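Local coordinates for protein carboxypeptidase Y inhibitor (Saccharomyces cerevisiae, PDB 1WPX) that inhibits carboxypeptidase Y, a serine protease, specifically and potently, as a member of the phosphatidylethanolamine-binding protein family, at residues Ala11-Asp14 against Ser15-His19. Numbering follows the deposited sequence.
Sequences ASID and SYKKH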
# COMPACT_ATOMS: atom_id res chain seq x y z
N ALA B 11 -8.08 -1.17 10.92
CA ALA B 11 -6.88 -0.50 10.47
C ALA B 11 -6.64 0.75 11.32
O ALA B 11 -5.50 1.05 11.68
CB ALA B 11 -7.01 -0.12 9.01
N SER B 12 -7.71 1.47 11.64
CA SER B 12 -7.60 2.68 12.44
C SER B 12 -7.14 2.36 13.86
O SER B 12 -6.23 3.02 14.38
CB SER B 12 -8.94 3.42 12.50
OG SER B 12 -9.26 4.01 11.26
N ILE B 13 -7.76 1.36 14.47
CA ILE B 13 -7.42 0.97 15.83
C ILE B 13 -5.95 0.61 15.90
O ILE B 13 -5.22 1.07 16.78
CB ILE B 13 -8.25 -0.25 16.32
CG1 ILE B 13 -9.75 -0.00 16.14
CG2 ILE B 13 -7.94 -0.53 17.79
CD1 ILE B 13 -10.29 1.07 17.05
N ASP B 14 -5.51 -0.24 14.97
CA ASP B 14 -4.12 -0.67 14.95
C ASP B 14 -3.15 0.50 14.92
O ASP B 14 -2.15 0.50 15.64
CB ASP B 14 -3.87 -1.59 13.75
CG ASP B 14 -4.58 -2.92 13.90
OD1 ASP B 14 -5.02 -3.24 15.02
OD2 ASP B 14 -4.69 -3.66 12.89
N SER B 15 -3.45 1.50 14.11
CA SER B 15 -2.59 2.67 14.03
C SER B 15 -2.57 3.42 15.37
O SER B 15 -1.50 3.74 15.88
CB SER B 15 -3.07 3.60 12.91
OG SER B 15 -2.18 4.69 12.71
N TYR B 16 -3.75 3.70 15.93
CA TYR B 16 -3.86 4.41 17.20
C TYR B 16 -3.07 3.72 18.30
O TYR B 16 -2.46 4.37 19.14
CB TYR B 16 -5.31 4.49 17.67
CG TYR B 16 -6.27 5.21 16.74
CD1 TYR B 16 -7.61 4.82 16.66
CD2 TYR B 16 -5.84 6.28 15.94
CE1 TYR B 16 -8.51 5.46 15.82
CE2 TYR B 16 -6.74 6.94 15.09
CZ TYR B 16 -8.08 6.51 15.03
OH TYR B 16 -8.99 7.13 14.20
N LYS B 17 -3.10 2.39 18.29
CA LYS B 17 -2.38 1.60 19.28
C LYS B 17 -0.88 1.71 19.12
O LYS B 17 -0.18 2.12 20.03
CB LYS B 17 -2.78 0.13 19.18
CG LYS B 17 -4.19 -0.17 19.64
CD LYS B 17 -4.50 -1.65 19.54
CE LYS B 17 -3.49 -2.48 20.31
NZ LYS B 17 -3.77 -3.94 20.19
N LYS B 18 -0.41 1.33 17.94
CA LYS B 18 1.02 1.36 17.66
C LYS B 18 1.68 2.70 17.95
O LYS B 18 2.85 2.75 18.34
CB LYS B 18 1.26 0.96 16.20
CG LYS B 18 2.73 0.87 15.82
CD LYS B 18 2.89 0.52 14.36
CE LYS B 18 4.34 0.60 13.93
NZ LYS B 18 4.49 0.29 12.47
N HIS B 19 0.94 3.79 17.77
CA HIS B 19 1.48 5.12 18.00
C HIS B 19 1.00 5.78 19.29
O HIS B 19 1.06 7.01 19.43
CB HIS B 19 1.17 6.01 16.79
CG HIS B 19 1.70 5.45 15.51
ND1 HIS B 19 3.01 5.61 15.12
CD2 HIS B 19 1.12 4.68 14.56
CE1 HIS B 19 3.21 4.95 13.99
NE2 HIS B 19 2.08 4.38 13.63
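Ser12 and Tyr16 meet one turn apart on the N-terminal alpha-helix 8-18, whose i to i+4 bonding satisfies the carbonyls of residues 11-14 in turn. Tyr16 N bonds to Ser12 O at 3.0 Å, and Lys17 N to Ile13 O at 2.9 Å. Ser15 N bonds to Ala11 O at 3.2 Å, and Lys18 N takes Asp14 O at 3.0 Å. His19 N still bonds back to Ser15 O, although His19 itself is the first residue to leave helical torsions.

With CG anti to its own carbonyl carbon (chi1 -61°), Tyr16 folds its ring back over the preceding turn. Ser12 O lies against one face, 3.1 Å from the plane of the Tyr16 ring and offset toward the rim, while Ser12 CB sits 3.9 Å from Tyr16 CE1. The hydroxyls of this pair look elsewhere: Ser12 OG bonds to Phe8 O, a turn earlier, and Tyr16 OH to Ser212 O on strand 208-217, tying the helix to the beta-sheet. The Tyr16 side chain also touches Met49 and Leu22. An alanine in place of Tyr16 would probably leave Ser212 O without this hydroxyl partner and open a gap beside Ser12 and Met49.

Two polar side chains at the C-terminal end find partners beyond the helix. Lys18, extended beyond CG, forms a salt bridge through NZ with an acidic side chain of the other protein in the complex. His19 divides its ring nitrogens, ND1 bonding to Tyr216 OH and NE2 to an acidic side chain of that protein, so the helix terminus joins sheet and interface. On the Ile13 side the contact is aliphatic: Ile13 CG2 lies 4.0 Å from Lys17 CD.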